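Local coordinates for pertussis toxin-like subunit ArtA (Escherichia coli, PDB 4Z9D), which is the probable ADP-ribosyltransferase subunit of a pertussis-like AB5 toxin, binding NAD and acting to inhibit trimeric G proteins, at residues 66-70 against 135-139; 61-65 against 143-147; 132-136 against 147-151. The protein carries 2 engineered substitutions. One frame throughout, in Å; residues are numbered along the deposited sequence.

Contact 1: residues 66-70 against 135-139; sequences QYYSS and ELTYD. With NAD (nicotinamide-adenine-dinucleotide), chain F.
The phenolic OH of Y68 donates a hydrogen bond to the carbonyl O of L136, with 2.6 Å between Y68 OH and L136 O. This joins the C-terminal end of helix 57-68 to strand 130-139 in the four-stranded antiparallel sheet of a pertussis-toxin-like ADP-ribosyltransferase fold. The hydroxyl stands above the carbonyl plane, so no lone pair of L136 O is addressed directly. Y68 OH also has a weak hydrogen bond with L77 N on the adjoining strand.

Y68 and Y138 run past each other in opposite directions with ring planes only 4° apart. Their centroids are separated by 4.7 Å, and the slide leaves little overlap between the rings themselves. What lies over each ring is the CB of the other tyrosine: Y68 CB is 3.5 Å from the centroid of the Y138 ring, and the reverse CH-pi contact is its match, each only 5° off the normal. Y138 takes this position with CG anti to the backbone N (chi1 -177°). L136 CB passes beside the Y68 hydroxyl, while V145 of the next strand touches Y138 as well.

Beyond the ring pair, the OH of Y138 meets the methylene of S69, whose own hydroxyl is hydrogen-bonded to R65 O. Y67, the residue before Y68, points its hydroxyl into the ligand pocket: Y67 OH donates to O2N of the NAD diphosphate, with 2.7 Å between Y67 OH and NAD O2N.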
loop_
_atom_site.group_PDB
_atom_site.type_symbol
_atom_site.label_atom_id
_atom_site.label_comp_id
_atom_site.label_asym_id
_atom_site.label_seq_id
_atom_site.Cartn_x
_atom_site.Cartn_y
_atom_site.Cartn_z
ATOM N N GLN A 66 -4.023 6.514 12.114
ATOM C CA GLN A 66 -5.408 6.125 11.899
ATOM C C GLN A 66 -5.670 4.738 12.485
ATOM O O GLN A 66 -6.656 4.528 13.195
ATOM C CB GLN A 66 -5.724 6.154 10.398
ATOM C CG GLN A 66 -7.142 5.766 10.021
ATOM C CD GLN A 66 -7.285 5.456 8.535
ATOM O OE1 GLN A 66 -6.377 5.718 7.741
ATOM N NE2 GLN A 66 -8.424 4.882 8.158
ATOM N N TYR A 67 -4.761 3.806 12.218
ATOM C CA TYR A 67 -4.905 2.446 12.710
ATOM C C TYR A 67 -4.685 2.357 14.217
ATOM O O TYR A 67 -5.463 1.720 14.920
ATOM C CB TYR A 67 -3.939 1.518 11.977
ATOM C CG TYR A 67 -4.240 1.404 10.495
ATOM C CD1 TYR A 67 -5.449 1.844 9.977
ATOM C CD2 TYR A 67 -3.307 0.885 9.617
ATOM C CE1 TYR A 67 -5.730 1.755 8.631
ATOM C CE2 TYR A 67 -3.578 0.786 8.264
ATOM C CZ TYR A 67 -4.790 1.225 7.777
ATOM O OH TYR A 67 -5.075 1.136 6.429
ATOM N N TYR A 68 -3.632 3.008 14.705
ATOM C CA TYR A 68 -3.294 3.013 16.134
ATOM C C TYR A 68 -4.408 3.558 17.017
ATOM O O TYR A 68 -4.613 3.101 18.138
ATOM C CB TYR A 68 -2.038 3.850 16.360
ATOM C CG TYR A 68 -0.728 3.106 16.283
ATOM C CD1 TYR A 68 0.339 3.631 15.558
ATOM C CD2 TYR A 68 -0.541 1.908 16.952
ATOM C CE1 TYR A 68 1.547 2.967 15.484
ATOM C CE2 TYR A 68 0.665 1.236 16.886
ATOM C CZ TYR A 68 1.707 1.776 16.153
ATOM O OH TYR A 68 2.915 1.115 16.087
ATOM N N SER A 69 -5.128 4.544 16.512
ATOM C CA SER A 69 -6.108 5.228 17.333
ATOM C C SER A 69 -7.505 4.634 17.175
ATOM O O SER A 69 -8.461 5.143 17.742
ATOM C CB SER A 69 -6.115 6.727 17.010
ATOM O OG SER A 69 -6.611 6.970 15.710
ATOM N N SER A 70 -7.630 3.578 16.377
ATOM C CA SER A 70 -8.934 2.959 16.178
ATOM C C SER A 70 -9.234 1.994 17.329
ATOM O O SER A 70 -8.331 1.345 17.859
ATOM C CB SER A 70 -8.998 2.242 14.828
ATOM O OG SER A 70 -8.179 1.097 14.809
ATOM N N GLU A 135 9.748 -0.826 13.002
ATOM C CA GLU A 135 8.630 -0.897 13.950
ATOM C C GLU A 135 8.214 0.516 14.310
ATOM O O GLU A 135 9.071 1.332 14.622
ATOM C CB GLU A 135 9.005 -1.647 15.238
ATOM C CG GLU A 135 9.853 -2.885 15.050
ATOM C CD GLU A 135 9.982 -3.707 16.330
ATOM O OE1 GLU A 135 10.762 -4.690 16.329
ATOM O OE2 GLU A 135 9.305 -3.370 17.330
ATOM N N LEU A 136 6.917 0.802 14.297
ATOM C CA LEU A 136 6.440 2.146 14.641
ATOM C C LEU A 136 6.013 2.205 16.098
ATOM O O LEU A 136 5.408 1.271 16.611
ATOM C CB LEU A 136 5.279 2.568 13.732
ATOM C CG LEU A 136 5.564 2.621 12.226
ATOM C CD1 LEU A 136 4.334 2.993 11.433
ATOM C CD2 LEU A 136 6.682 3.606 11.945
ATOM N N THR A 137 6.389 3.274 16.791
ATOM C CA THR A 137 5.937 3.462 18.167
ATOM C C THR A 137 4.776 4.454 18.201
ATOM O O THR A 137 4.706 5.356 17.363
ATOM C CB THR A 137 7.081 3.956 19.071
ATOM O OG1 THR A 137 7.430 5.286 18.687
ATOM C CG2 THR A 137 8.316 3.054 18.923
ATOM N N TYR A 138 3.883 4.306 19.177
ATOM C CA TYR A 138 2.710 5.167 19.294
ATOM C C TYR A 138 2.561 5.707 20.713
ATOM O O TYR A 138 2.551 4.939 21.675
ATOM C CB TYR A 138 1.449 4.409 18.903
ATOM C CG TYR A 138 0.180 5.227 18.910
ATOM C CD1 TYR A 138 -0.911 4.829 19.667
ATOM C CD2 TYR A 138 0.061 6.377 18.149
ATOM C CE1 TYR A 138 -2.081 5.552 19.673
ATOM C CE2 TYR A 138 -1.108 7.116 18.151
ATOM C CZ TYR A 138 -2.178 6.690 18.912
ATOM O OH TYR A 138 -3.348 7.410 18.914
ATOM N N ASP A 139 2.483 7.029 20.828
ATOM C CA ASP A 139 2.165 7.687 22.098
ATOM C C ASP A 139 0.736 8.186 22.006
ATOM O O ASP A 139 0.454 9.220 21.400
ATOM C CB ASP A 139 3.141 8.834 22.382
ATOM C CG ASP A 139 2.772 9.645 23.632
ATOM O OD1 ASP A 139 3.501 10.612 23.943
ATOM O OD2 ASP A 139 1.783 9.311 24.314
HETATM P PA NAD F . -5.322 -4.398 4.264
HETATM O O1A NAD F . -4.434 -4.721 3.117
HETATM O O2A NAD F . -6.592 -5.149 4.441
HETATM O O5B NAD F . -4.411 -4.506 5.611
HETATM C C5B NAD F . -4.920 -4.357 6.947
HETATM C C4B NAD F . -4.401 -5.550 7.777
HETATM O O4B NAD F . -5.009 -6.794 7.314
HETATM C C3B NAD F . -2.939 -5.745 7.515
HETATM O O3B NAD F . -2.201 -4.772 8.316
HETATM C C2B NAD F . -2.778 -7.134 8.064
HETATM O O2B NAD F . -3.032 -7.084 9.457
HETATM C C1B NAD F . -3.985 -7.827 7.412
HETATM N N9A NAD F . -3.857 -8.326 5.996
HETATM C C8A NAD F . -3.791 -7.716 4.814
HETATM N N7A NAD F . -3.728 -8.658 3.869
HETATM C C5A NAD F . -3.776 -9.855 4.460
HETATM C C6A NAD F . -3.750 -11.110 3.976
HETATM N N6A NAD F . -3.663 -11.241 2.655
HETATM N N1A NAD F . -3.805 -12.188 4.775
HETATM C C2A NAD F . -3.900 -11.987 6.151
HETATM N N3A NAD F . -3.922 -10.672 6.635
HETATM C C4A NAD F . -3.862 -9.639 5.778
HETATM O O3 NAD F . -5.694 -2.864 4.219
HETATM P PN NAD F . -4.605 -1.684 3.962
HETATM O O1N NAD F . -3.565 -2.128 2.994
HETATM O O2N NAD F . -4.220 -1.099 5.265
HETATM O O5D NAD F . -5.550 -0.673 3.177
HETATM C C5D NAD F . -6.786 -0.200 3.728
HETATM C C4D NAD F . -7.121 1.172 3.131
HETATM O O4D NAD F . -5.909 1.976 3.340
HETATM C C3D NAD F . -7.351 1.092 1.610
HETATM O O3D NAD F . -8.211 2.150 1.172
HETATM C C2D NAD F . -5.942 1.375 1.129
HETATM O O2D NAD F . -5.936 1.804 -0.251
HETATM C C1D NAD F . -5.487 2.489 2.064
HETATM N N1N NAD F . -3.990 2.634 1.988
HETATM C C2N NAD F . -3.151 1.847 2.815
HETATM C C3N NAD F . -1.759 1.920 2.745
HETATM C C7N NAD F . -0.937 1.143 3.584
HETATM O O7N NAD F . 0.369 1.471 3.658
HETATM N N7N NAD F . -1.494 0.162 4.299
HETATM C C4N NAD F . -1.190 2.796 1.825
HETATM C C5N NAD F . -2.000 3.583 1.006
HETATM C C6N NAD F . -3.388 3.506 1.065
#

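Contact 2: residues 61-65 against 143-147. With NAD (nicotinamide-adenine-dinucleotide), chain F.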
loop_
_atom_site.group_PDB
_atom_site.type_symbol
_atom_site.label_atom_id
_atom_site.label_comp_id
_atom_site.label_asym_id
_atom_site.label_seq_id
_atom_site.Cartn_x
_atom_site.Cartn_y
_atom_site.Cartn_z
ATOM N N TYR A 61 3.038 7.789 8.294
ATOM C CA TYR A 61 2.778 8.123 9.698
ATOM C C TYR A 61 1.297 8.379 9.977
ATOM O O TYR A 61 0.773 8.022 11.046
ATOM C CB TYR A 61 3.595 9.342 10.122
ATOM C CG TYR A 61 5.068 9.059 10.200
ATOM C CD1 TYR A 61 5.591 8.303 11.244
ATOM C CD2 TYR A 61 5.936 9.524 9.222
ATOM C CE1 TYR A 61 6.947 8.035 11.326
ATOM C CE2 TYR A 61 7.297 9.259 9.290
ATOM C CZ TYR A 61 7.793 8.515 10.345
ATOM O OH TYR A 61 9.138 8.250 10.414
ATOM N N ASN A 62 0.628 9.011 9.025
ATOM C CA ASN A 62 -0.784 9.334 9.175
ATOM C C ASN A 62 -1.673 8.111 9.058
ATOM O O ASN A 62 -2.659 7.980 9.775
ATOM C CB ASN A 62 -1.197 10.375 8.146
ATOM C CG ASN A 62 -0.582 11.737 8.417
ATOM O OD1 ASN A 62 -0.219 12.062 9.557
ATOM N ND2 ASN A 62 -0.460 12.546 7.367
ATOM N N ILE A 63 -1.336 7.225 8.126
ATOM C CA ILE A 63 -2.008 5.930 8.029
ATOM C C ILE A 63 -1.844 5.127 9.329
ATOM O O ILE A 63 -2.805 4.552 9.849
ATOM C CB ILE A 63 -1.461 5.118 6.828
ATOM C CG1 ILE A 63 -1.871 5.781 5.512
ATOM C CG2 ILE A 63 -1.946 3.672 6.865
ATOM C CD1 ILE A 63 -1.111 5.239 4.293
ATOM N N ALA A 64 -0.624 5.095 9.857
ATOM C CA ALA A 64 -0.372 4.381 11.102
ATOM C C ALA A 64 -1.175 4.991 12.263
ATOM O O ALA A 64 -1.706 4.261 13.105
ATOM C CB ALA A 64 1.091 4.394 11.428
ATOM N N ARG A 65 -1.242 6.318 12.314
ATOM C CA ARG A 65 -2.014 6.992 13.363
ATOM C C ARG A 65 -3.482 6.579 13.328
ATOM O O ARG A 65 -4.100 6.323 14.367
ATOM C CB ARG A 65 -1.914 8.502 13.214
ATOM C CG ARG A 65 -2.807 9.277 14.169
ATOM C CD ARG A 65 -2.537 10.773 14.040
ATOM N NE ARG A 65 -1.192 11.102 14.499
ATOM C CZ ARG A 65 -0.171 11.394 13.704
ATOM N NH1 ARG A 65 -0.323 11.390 12.390
ATOM N NH2 ARG A 65 1.013 11.673 14.233
ATOM N N SER A 143 -0.923 11.681 20.386
ATOM C CA SER A 143 -1.122 11.203 19.016
ATOM C C SER A 143 0.171 11.283 18.198
ATOM O O SER A 143 0.201 11.834 17.096
ATOM C CB SER A 143 -2.256 12.007 18.364
ATOM O OG SER A 143 -2.670 11.470 17.128
ATOM N N GLN A 144 1.243 10.729 18.759
ATOM C CA GLN A 144 2.587 10.858 18.195
ATOM C C GLN A 144 3.110 9.508 17.690
ATOM O O GLN A 144 3.156 8.528 18.436
ATOM C CB GLN A 144 3.545 11.451 19.242
ATOM C CG GLN A 144 4.783 12.164 18.664
ATOM C CD GLN A 144 5.768 11.222 17.972
ATOM O OE1 GLN A 144 6.119 10.163 18.500
ATOM N NE2 GLN A 144 6.230 11.619 16.788
ATOM N N VAL A 145 3.475 9.452 16.415
ATOM C CA VAL A 145 4.007 8.224 15.828
ATOM C C VAL A 145 5.477 8.442 15.484
ATOM O O VAL A 145 5.814 9.397 14.792
ATOM C CB VAL A 145 3.237 7.815 14.552
ATOM C CG1 VAL A 145 3.744 6.475 14.033
ATOM C CG2 VAL A 145 1.734 7.751 14.821
ATOM N N SER A 146 6.349 7.560 15.966
ATOM C CA SER A 146 7.779 7.653 15.658
ATOM C C SER A 146 8.356 6.315 15.194
ATOM O O SER A 146 7.685 5.289 15.253
ATOM C CB SER A 146 8.568 8.123 16.887
ATOM O OG SER A 146 8.259 9.465 17.229
ATOM N N ASP A 147 9.598 6.343 14.726
ATOM C CA ASP A 147 10.307 5.130 14.302
ATOM C C ASP A 147 10.930 4.410 15.485
ATOM O O ASP A 147 11.688 5.015 16.249
ATOM C CB ASP A 147 11.401 5.458 13.284
ATOM C CG ASP A 147 10.854 5.884 11.941
ATOM O OD1 ASP A 147 11.661 5.957 10.989
ATOM O OD2 ASP A 147 9.632 6.132 11.827
HETATM P PA NAD F . -5.322 -4.398 4.264
HETATM O O1A NAD F . -4.434 -4.721 3.117
HETATM O O2A NAD F . -6.592 -5.149 4.441
HETATM O O5B NAD F . -4.411 -4.506 5.611
HETATM C C5B NAD F . -4.920 -4.357 6.947
HETATM C C4B NAD F . -4.401 -5.550 7.777
HETATM O O4B NAD F . -5.009 -6.794 7.314
HETATM C C3B NAD F . -2.939 -5.745 7.515
HETATM O O3B NAD F . -2.201 -4.772 8.316
HETATM C C2B NAD F . -2.778 -7.134 8.064
HETATM O O2B NAD F . -3.032 -7.084 9.457
HETATM C C1B NAD F . -3.985 -7.827 7.412
HETATM N N9A NAD F . -3.857 -8.326 5.996
HETATM C C8A NAD F . -3.791 -7.716 4.814
HETATM N N7A NAD F . -3.728 -8.658 3.869
HETATM C C5A NAD F . -3.776 -9.855 4.460
HETATM C C6A NAD F . -3.750 -11.110 3.976
HETATM N N6A NAD F . -3.663 -11.241 2.655
HETATM N N1A NAD F . -3.805 -12.188 4.775
HETATM C C2A NAD F . -3.900 -11.987 6.151
HETATM N N3A NAD F . -3.922 -10.672 6.635
HETATM C C4A NAD F . -3.862 -9.639 5.778
HETATM O O3 NAD F . -5.694 -2.864 4.219
HETATM P PN NAD F . -4.605 -1.684 3.962
HETATM O O1N NAD F . -3.565 -2.128 2.994
HETATM O O2N NAD F . -4.220 -1.099 5.265
HETATM O O5D NAD F . -5.550 -0.673 3.177
HETATM C C5D NAD F . -6.786 -0.200 3.728
HETATM C C4D NAD F . -7.121 1.172 3.131
HETATM O O4D NAD F . -5.909 1.976 3.340
HETATM C C3D NAD F . -7.351 1.092 1.610
HETATM O O3D NAD F . -8.211 2.150 1.172
HETATM C C2D NAD F . -5.942 1.375 1.129
HETATM O O2D NAD F . -5.936 1.804 -0.251
HETATM C C1D NAD F . -5.487 2.489 2.064
HETATM N N1N NAD F . -3.990 2.634 1.988
HETATM C C2N NAD F . -3.151 1.847 2.815
HETATM C C3N NAD F . -1.759 1.920 2.745
HETATM C C7N NAD F . -0.937 1.143 3.584
HETATM O O7N NAD F . 0.369 1.471 3.658
HETATM N N7N NAD F . -1.494 0.162 4.299
HETATM C C4N NAD F . -1.190 2.796 1.825
HETATM C C5N NAD F . -2.000 3.583 1.006
HETATM C C6N NAD F . -3.388 3.506 1.065
#
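Y61 and D147 meet through a hydrogen bond of 2.6 Å from Y61 OH to D147 OD2, the shortest polar contact between residues 61-65 and 143-147. The carboxylate oxygen lies near the plane of the ring at its edge, whereas the hydroxyl approaches OD2 from above the carboxylate plane, 39° out of it. At the other end, R65 grips the backbone of S143 side-on. Its NE and NH2 both donate to one atom, and the R65 NE to S143 O and R65 NH2 to S143 O distances are each 3.0 Å. Both N-H...O angles are 146°, and the oxygen sits in the guanidinium plane. NE also bonds S143 OG weakly.

Between these polar ends, V145 divides its branches: CG1 reaches the edge of the Y61 ring, 3.8 Å from Y61 CD1, and CG2 lies over one face of the guanidinium near its rim.

This lays helix 57-68 over edge strand 144-152 of the four-stranded sheet in the ADP-ribosyltransferase-like fold, while I63 of the same segment touches NAD. Further out, R79 forms a salt bridge with D147 OD1. S143 and Q144 both face D139 in a G1 beta bulge, onto which the bend of R65 at chi3 (-66°) turns the guanidinium. R79 and the Y61 hydroxyl, both directed at the D147 carboxylate, would favour its ionised form, and sharing S143 O should fix the rotation of the R65 guanidinium.

Contact 3: residues 132-136 against 147-151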
loop_
_atom_site.group_PDB
_atom_site.type_symbol
_atom_site.label_atom_id
_atom_site.label_comp_id
_atom_site.label_asym_id
_atom_site.label_seq_id
_atom_site.Cartn_x
_atom_site.Cartn_y
_atom_site.Cartn_z
ATOM N N GLU A 132 13.495 -3.319 3.816
ATOM C CA GLU A 132 13.670 -3.161 5.251
ATOM C C GLU A 132 12.337 -2.926 5.944
ATOM O O GLU A 132 11.309 -2.693 5.299
ATOM C CB GLU A 132 14.645 -1.999 5.541
ATOM C CG GLU A 132 14.147 -0.641 5.048
ATOM C CD GLU A 132 15.201 0.462 5.128
ATOM O OE1 GLU A 132 14.827 1.641 4.934
ATOM O OE2 GLU A 132 16.392 0.155 5.379
ATOM N N ALA A 133 12.359 -2.994 7.263
ATOM C CA ALA A 133 11.182 -2.696 8.050
ATOM C C ALA A 133 11.566 -1.798 9.212
ATOM O O ALA A 133 12.702 -1.826 9.667
ATOM C CB ALA A 133 10.545 -3.961 8.554
ATOM N N VAL A 134 10.615 -0.987 9.661
ATOM C CA VAL A 134 10.784 -0.187 10.872
ATOM C C VAL A 134 9.558 -0.372 11.762
ATOM O O VAL A 134 8.439 -0.089 11.326
ATOM C CB VAL A 134 10.956 1.317 10.542
ATOM C CG1 VAL A 134 11.001 2.145 11.823
ATOM C CG2 VAL A 134 12.205 1.542 9.716
ATOM N N GLU A 135 9.748 -0.826 13.002
ATOM C CA GLU A 135 8.630 -0.897 13.950
ATOM C C GLU A 135 8.214 0.516 14.310
ATOM O O GLU A 135 9.071 1.332 14.622
ATOM C CB GLU A 135 9.005 -1.647 15.238
ATOM C CG GLU A 135 9.853 -2.885 15.050
ATOM C CD GLU A 135 9.982 -3.707 16.330
ATOM O OE1 GLU A 135 10.762 -4.690 16.329
ATOM O OE2 GLU A 135 9.305 -3.370 17.330
ATOM N N LEU A 136 6.917 0.802 14.297
ATOM C CA LEU A 136 6.440 2.146 14.641
ATOM C C LEU A 136 6.013 2.205 16.098
ATOM O O LEU A 136 5.408 1.271 16.611
ATOM C CB LEU A 136 5.279 2.568 13.732
ATOM C CG LEU A 136 5.564 2.621 12.226
ATOM C CD1 LEU A 136 4.334 2.993 11.433
ATOM C CD2 LEU A 136 6.682 3.606 11.945
ATOM N N ASP A 147 9.598 6.343 14.726
ATOM C CA ASP A 147 10.307 5.130 14.302
ATOM C C ASP A 147 10.930 4.410 15.485
ATOM O O ASP A 147 11.688 5.015 16.249
ATOM C CB ASP A 147 11.401 5.458 13.284
ATOM C CG ASP A 147 10.854 5.884 11.941
ATOM O OD1 ASP A 147 11.661 5.957 10.989
ATOM O OD2 ASP A 147 9.632 6.132 11.827
ATOM N N GLY A 148 10.602 3.127 15.635
ATOM C CA GLY A 148 11.289 2.255 16.574
ATOM C C GLY A 148 12.422 1.523 15.874
ATOM O O GLY A 148 12.998 2.041 14.917
ATOM N N PRO A 149 12.750 0.314 16.349
ATOM C CA PRO A 149 13.866 -0.460 15.795
ATOM C C PRO A 149 13.669 -0.783 14.318
ATOM O O PRO A 149 12.559 -1.132 13.904
ATOM C CB PRO A 149 13.848 -1.752 16.620
ATOM C CG PRO A 149 13.061 -1.424 17.848
ATOM C CD PRO A 149 12.050 -0.405 17.424
ATOM N N GLY A 150 14.744 -0.701 13.545
ATOM C CA GLY A 150 14.671 -1.036 12.139
ATOM C C GLY A 150 15.288 -2.399 11.924
ATOM O O GLY A 150 16.146 -2.831 12.697
ATOM N N THR A 151 14.863 -3.070 10.857
ATOM C CA THR A 151 15.399 -4.372 10.506
ATOM C C THR A 151 15.662 -4.409 9.009
ATOM O O THR A 151 14.806 -4.003 8.233
ATOM C CB THR A 151 14.416 -5.498 10.865
ATOM O OG1 THR A 151 13.882 -5.294 12.181
ATOM C CG2 THR A 151 15.103 -6.837 10.789
#
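On the face of the sheet that V134 shares with D147, CG1 set anti to the backbone nitrogen (chi1 175°) aims the valine methyl at the aspartate methylene, with 3.6 Å between V134 CG1 and D147 CB; the D147 carboxyl carbon is anti to its own carbonyl carbon (chi1 -70°). E135 runs extended beyond CG across the ring of P149, its CB 3.9 Å from P149 CD.

The backbones form an antiparallel beta hairpin. A133 and T151 are a hydrogen-bonded pair: A133 N to T151 O and T151 N to A133 O both measure 2.8 Å, and both bonds are nearly straight at the hydrogen. V134 with G150 and L136 with D147 are non-hydrogen-bonded pairs. Between them the register shifts by one residue, a beta bulge, and E135 bonds on both sides of the shift. Its N donates to P149 O at 3.0 Å, and its O accepts from G148 N at 2.6 Å with a more bent angle of 144°.

Strand 144-152 is the outermost of the sheet within this chain, and strand 77-83 flanks strand 130-139 on its other side. R81 of that strand forms a salt bridge with E132, while A133 and T151, which share a face of the sheet, both lie against F19 of helix 15-21.

Contacts 1 and 2 use successive parts of helix 57-68 against neighbouring strands, and their centres lie only about 5 Å apart. Contact 3, about 13 Å from each by centres, continues the same two strands beyond the helix, sharing E135 and L136 with contact 1 and D147 with contact 2. L136 joins all three regions: its CD1 is 3.5 Å from A64 CB. A probable backbone hydrogen bond of 2.8 Å from T137 N to S146 O ties contact 1 to contact 2. The helix carries both Y67 and I63 to the NAD pocket, where I63 CD1 is 3.5 Å from NAD C4N, whereas the side chain of L136 remains about 9 Å from the ligand by nearest atoms.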